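Local atomic coordinates of ferritin heavy chain (Trichoplusia ni, PDB entry 1Z6O), a protein that stores iron in soluble form as the heavy chain of a secreted insect ferritin, oxidising ferrous iron that is then deposited as ferric hydroxide. Residues S100-K103 / E107-E110; S165-L170 / F180-K185. All coordinates share one frame; numbering follows the deposited sequence.

Contact 1 of 2, residues S100-K103 / E107-E110; sequences SSWK and EALE
E107 OE1 is gripped by two donors of the loop that leads into its own helix: the backbone amide of K103 and, in a salt bridge, the guanidinium of R99. The bond from K103 N to E107 OE1 is 2.9 Å long and nearly straight, with 170° at the hydrogen. It meets the oxygen from above, 53° out of the carboxylate plane. The carboxylate reaches this amide because E107 CG sits beside the backbone N (chi1 -79°) and the rest of the side chain runs out extended, so a first-turn glutamate folds back over the residue four places before it. The other oxygen lies along the methylenes of K103, whose extended chain crosses the glutamate at a slant. CD of K103 lies 3.0 Å from E107 OE2, whereas the end of the lysine leads away, and the salt bridge from K103 NZ to E107 OE2 is long, at 3.9 Å. Were E107 replaced by an alanine, the K103 amide would probably lose its acceptor and R99 this counter-charge, and the loop end could drift from the helix. Next to this carboxylate, W102 and A108 make an apolar contact. The indole of W102 meets the helix backbone obliquely, CD1 of W102 lying 3.6 Å from CA of A108, and CG of W102 is 4.0 Å from CB of A108. W102 NE1 is hydrogen-bonded to ND1 of H111, one turn further along, which fixes how the buried ring is turned. Loop 100-103 is thus laid back along the start of helix 105-132, at the end of the long connection from helix 54-80 in the ferritin four-helix bundle. W102 also packs on Q38 and M42 of helix 19-47, and A108 wedges against F46 of that helix and F60 of helix 54-80.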
loop_
_atom_site.group_PDB
_atom_site.type_symbol
_atom_site.label_atom_id
_atom_site.label_comp_id
_atom_site.label_asym_id
_atom_site.label_seq_id
_atom_site.Cartn_x
_atom_site.Cartn_y
_atom_site.Cartn_z
ATOM N N SER M 100 47.366 34.302 -10.580
ATOM C CA SER M 100 46.219 34.030 -11.443
ATOM C C SER M 100 46.447 32.897 -12.433
ATOM O O SER M 100 45.542 32.535 -13.187
ATOM C CB SER M 100 45.826 35.302 -12.203
ATOM O OG SER M 100 46.870 35.696 -13.073
ATOM N N SER M 101 47.643 32.320 -12.422
ATOM C CA SER M 101 47.941 31.225 -13.341
ATOM C C SER M 101 48.829 30.179 -12.670
ATOM O O SER M 101 49.628 30.517 -11.800
ATOM C CB SER M 101 48.648 31.779 -14.588
ATOM O OG SER M 101 48.895 30.740 -15.513
ATOM N N TRP M 102 48.674 28.919 -13.077
ATOM C CA TRP M 102 49.446 27.792 -12.544
ATOM C C TRP M 102 49.842 26.917 -13.734
ATOM O O TRP M 102 49.086 26.794 -14.695
ATOM C CB TRP M 102 48.591 26.972 -11.549
ATOM C CG TRP M 102 48.258 27.757 -10.297
ATOM C CD1 TRP M 102 48.960 27.770 -9.118
ATOM C CD2 TRP M 102 47.248 28.768 -10.174
ATOM N NE1 TRP M 102 48.452 28.739 -8.276
ATOM C CE2 TRP M 102 47.404 29.366 -8.903
ATOM C CE3 TRP M 102 46.229 29.234 -11.024
ATOM C CZ2 TRP M 102 46.583 30.410 -8.459
ATOM C CZ3 TRP M 102 45.409 30.277 -10.581
ATOM C CH2 TRP M 102 45.594 30.852 -9.311
ATOM N N LYS M 103 51.017 26.301 -13.676
ATOM C CA LYS M 103 51.465 25.460 -14.786
ATOM C C LYS M 103 50.583 24.233 -14.994
ATOM O O LYS M 103 50.336 23.821 -16.124
ATOM C CB LYS M 103 52.913 25.020 -14.569
ATOM C CG LYS M 103 53.896 26.178 -14.588
ATOM C CD LYS M 103 55.329 25.704 -14.364
ATOM C CE LYS M 103 56.292 26.879 -14.249
ATOM N NZ LYS M 103 57.696 26.430 -14.016
ATOM N N GLU M 107 50.992 22.142 -9.501
ATOM C CA GLU M 107 51.365 23.455 -8.965
ATOM C C GLU M 107 50.220 24.075 -8.179
ATOM O O GLU M 107 50.443 24.703 -7.141
ATOM C CB GLU M 107 51.761 24.443 -10.077
ATOM C CG GLU M 107 53.162 24.272 -10.634
ATOM C CD GLU M 107 53.736 25.584 -11.221
ATOM O OE1 GLU M 107 52.966 26.553 -11.507
ATOM O OE2 GLU M 107 54.975 25.641 -11.400
ATOM N N ALA M 108 48.994 23.922 -8.673
ATOM C CA ALA M 108 47.847 24.495 -7.963
ATOM C C ALA M 108 47.607 23.775 -6.640
ATOM O O ALA M 108 47.314 24.415 -5.628
ATOM C CB ALA M 108 46.585 24.438 -8.843
ATOM N N LEU M 109 47.713 22.446 -6.635
ATOM C CA LEU M 109 47.512 21.699 -5.386
ATOM C C LEU M 109 48.589 22.063 -4.360
ATOM O O LEU M 109 48.300 22.195 -3.166
ATOM C CB LEU M 109 47.542 20.184 -5.647
ATOM C CG LEU M 109 46.330 19.618 -6.402
ATOM C CD1 LEU M 109 46.623 18.181 -6.847
ATOM C CD2 LEU M 109 45.085 19.665 -5.496
ATOM N N GLU M 110 49.832 22.221 -4.815
ATOM C CA GLU M 110 50.914 22.580 -3.894
ATOM C C GLU M 110 50.734 23.996 -3.372
ATOM O O GLU M 110 51.054 24.289 -2.217
ATOM C CB GLU M 110 52.279 22.435 -4.583
ATOM C CG GLU M 110 52.632 20.966 -4.881
ATOM C CD GLU M 110 54.053 20.799 -5.430
ATOM O OE1 GLU M 110 54.591 21.764 -6.004
ATOM O OE2 GLU M 110 54.627 19.699 -5.310
#

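Contact 2 of 2, residues S165-L170 / F180-K185; sequences STLKKL and FIFDKK
L167 covers one face of the F182 ring in a CH-pi contact. CB of L167 stands 4.2 Å from the F182 ring centroid and only 9° off the ring normal, close to directly over the centre. The leucine branches extend this cover: CD2 lies over the same face, while CD1 comes down beside the root of the ring, 3.8 Å from CB of F182. With CG anti to the backbone N (chi1 -172°), F182 reaches out from its helix and lays the ring against the L167 side chain.

The second apolar contact is at the ring's edge. CG2 of T166 lies near the ring plane, 4.0 Å from CE1 of F182, so neighbouring residues of one helix turn hold the phenyl group at a face and at its rim. The T166 hydroxyl looks elsewhere, to the carbonyl of G162 and to N68 of a ferritin light chain.

No hydrogen bond joins the segments; side-chain polar groups pair within 180-185, elsewhere in the chain or with neighbouring subunits. K184 NZ makes a 2.8 Å salt bridge to D183 OD2, using that oxygen's anti lone pair. D183 OD1 accepts the amide of F56, tying this pair to the start of helix 54-80. From the other segment, K169 NZ donates to the backbone carbonyl of Q66 of a ferritin light chain.

The contact joins the end of helix 139-168 to helix 175-186, the short fifth helix that ferritins add to their four-helix bundle. L167 also packs on F56 of helix 54-80 and V106 of helix 105-132, so F182 is seated against the end of the bundle itself.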
loop_
_atom_site.group_PDB
_atom_site.type_symbol
_atom_site.label_atom_id
_atom_site.label_comp_id
_atom_site.label_asym_id
_atom_site.label_seq_id
_atom_site.Cartn_x
_atom_site.Cartn_y
_atom_site.Cartn_z
ATOM N N SER M 165 50.744 14.380 -3.955
ATOM C CA SER M 165 51.676 13.251 -4.100
ATOM C C SER M 165 51.236 12.311 -5.212
ATOM O O SER M 165 52.037 11.902 -6.047
ATOM C CB SER M 165 51.781 12.412 -2.809
ATOM O OG SER M 165 52.385 13.148 -1.764
ATOM N N THR M 166 49.961 11.950 -5.202
ATOM C CA THR M 166 49.429 11.028 -6.205
ATOM C C THR M 166 49.596 11.559 -7.624
ATOM O O THR M 166 50.073 10.849 -8.511
ATOM C CB THR M 166 47.936 10.749 -5.936
ATOM O OG1 THR M 166 47.820 10.039 -4.699
ATOM C CG2 THR M 166 47.312 9.911 -7.067
ATOM N N LEU M 167 49.220 12.812 -7.841
ATOM C CA LEU M 167 49.330 13.376 -9.181
ATOM C C LEU M 167 50.780 13.641 -9.587
ATOM O O LEU M 167 51.163 13.393 -10.730
ATOM C CB LEU M 167 48.520 14.676 -9.280
ATOM C CG LEU M 167 48.463 15.334 -10.668
ATOM C CD1 LEU M 167 47.855 14.367 -11.700
ATOM C CD2 LEU M 167 47.630 16.615 -10.575
ATOM N N LYS M 168 51.598 14.109 -8.650
ATOM C CA LYS M 168 52.986 14.417 -8.993
ATOM C C LYS M 168 53.760 13.191 -9.470
ATOM O O LYS M 168 54.631 13.310 -10.326
ATOM C CB LYS M 168 53.706 15.078 -7.809
ATOM C CG LYS M 168 54.973 15.843 -8.220
ATOM C CD LYS M 168 55.448 16.774 -7.099
ATOM C CE LYS M 168 56.533 17.744 -7.588
ATOM N NZ LYS M 168 56.873 18.730 -6.508
ATOM N N LYS M 169 53.441 12.013 -8.942
ATOM C CA LYS M 169 54.123 10.792 -9.382
ATOM C C LYS M 169 53.889 10.513 -10.857
ATOM O O LYS M 169 54.675 9.821 -11.495
ATOM C CB LYS M 169 53.630 9.578 -8.600
ATOM C CG LYS M 169 54.055 9.569 -7.161
ATOM C CD LYS M 169 53.345 8.443 -6.430
ATOM C CE LYS M 169 53.429 8.660 -4.932
ATOM N NZ LYS M 169 52.462 7.792 -4.234
ATOM N N LEU M 170 52.794 11.035 -11.398
ATOM C CA LEU M 170 52.456 10.809 -12.806
ATOM C C LEU M 170 53.105 11.803 -13.763
ATOM O O LEU M 170 53.080 11.606 -14.978
ATOM C CB LEU M 170 50.930 10.904 -12.992
ATOM C CG LEU M 170 50.105 10.003 -12.058
ATOM C CD1 LEU M 170 48.606 10.169 -12.356
ATOM C CD2 LEU M 170 50.537 8.547 -12.262
ATOM N N PHE M 180 44.544 14.233 -16.916
ATOM C CA PHE M 180 43.197 14.073 -17.458
ATOM C C PHE M 180 42.381 13.086 -16.615
ATOM O O PHE M 180 41.241 13.365 -16.235
ATOM C CB PHE M 180 43.256 13.563 -18.906
ATOM C CG PHE M 180 41.897 13.304 -19.508
ATOM C CD1 PHE M 180 41.185 14.337 -20.125
ATOM C CD2 PHE M 180 41.322 12.036 -19.441
ATOM C CE1 PHE M 180 39.914 14.105 -20.672
ATOM C CE2 PHE M 180 40.045 11.788 -19.986
ATOM C CZ PHE M 180 39.343 12.827 -20.602
ATOM N N ILE M 181 42.962 11.922 -16.330
ATOM C CA ILE M 181 42.267 10.906 -15.544
ATOM C C ILE M 181 42.014 11.391 -14.113
ATOM O O ILE M 181 40.919 11.228 -13.572
ATOM C CB ILE M 181 43.091 9.592 -15.508
ATOM C CG1 ILE M 181 43.100 8.961 -16.910
ATOM C CG2 ILE M 181 42.497 8.608 -14.474
ATOM C CD1 ILE M 181 44.080 7.790 -17.047
ATOM N N PHE M 182 43.034 11.984 -13.504
ATOM C CA PHE M 182 42.922 12.487 -12.133
ATOM C C PHE M 182 41.805 13.536 -12.049
ATOM O O PHE M 182 41.005 13.550 -11.103
ATOM C CB PHE M 182 44.260 13.106 -11.716
ATOM C CG PHE M 182 44.333 13.485 -10.257
ATOM C CD1 PHE M 182 44.813 12.578 -9.312
ATOM C CD2 PHE M 182 43.933 14.750 -9.836
ATOM C CE1 PHE M 182 44.897 12.932 -7.951
ATOM C CE2 PHE M 182 44.011 15.118 -8.476
ATOM C CZ PHE M 182 44.495 14.207 -7.538
ATOM N N ASP M 183 41.753 14.408 -13.049
ATOM C CA ASP M 183 40.742 15.467 -13.119
ATOM C C ASP M 183 39.333 14.876 -13.165
ATOM O O ASP M 183 38.431 15.358 -12.479
ATOM C CB ASP M 183 40.974 16.332 -14.372
ATOM C CG ASP M 183 39.940 17.450 -14.522
ATOM O OD1 ASP M 183 39.971 18.397 -13.708
ATOM O OD2 ASP M 183 39.097 17.382 -15.448
ATOM N N LYS M 184 39.129 13.832 -13.968
ATOM C CA LYS M 184 37.796 13.241 -14.042
ATOM C C LYS M 184 37.453 12.522 -12.737
ATOM O O LYS M 184 36.289 12.498 -12.329
ATOM C CB LYS M 184 37.687 12.303 -15.255
ATOM C CG LYS M 184 37.975 13.024 -16.580
ATOM C CD LYS M 184 37.187 14.334 -16.683
ATOM C CE LYS M 184 37.669 15.214 -17.841
ATOM N NZ LYS M 184 39.081 15.677 -17.642
ATOM N N LYS M 185 38.454 11.942 -12.078
ATOM C CA LYS M 185 38.211 11.288 -10.784
ATOM C C LYS M 185 37.718 12.343 -9.774
ATOM O O LYS M 185 36.919 12.034 -8.895
ATOM C CB LYS M 185 39.486 10.647 -10.233
ATOM C CG LYS M 185 40.009 9.465 -11.026
ATOM C CD LYS M 185 39.232 8.223 -10.719
ATOM C CE LYS M 185 39.899 6.993 -11.323
ATOM N NZ LYS M 185 39.174 5.773 -10.851
#

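How the contacts relate
Contact 1 comes wholly before contact 2 in the sequence, and their centres are about 14 Å apart, both toward the same end of the subunit. The first packs the incoming loop on helix 105-132; the second fixes the short helix 175-186 to the end of helix 139-168. Those two long helices follow each other in sequence, and they link the contacts directly: K168 NZ bonds E110 OE2 at 2.7 Å in a salt bridge, and L109 CD1 packs on L167 CD2. Together they finish one end of the bundle, where helix 175-186 also meets light chains of the 24-subunit shell.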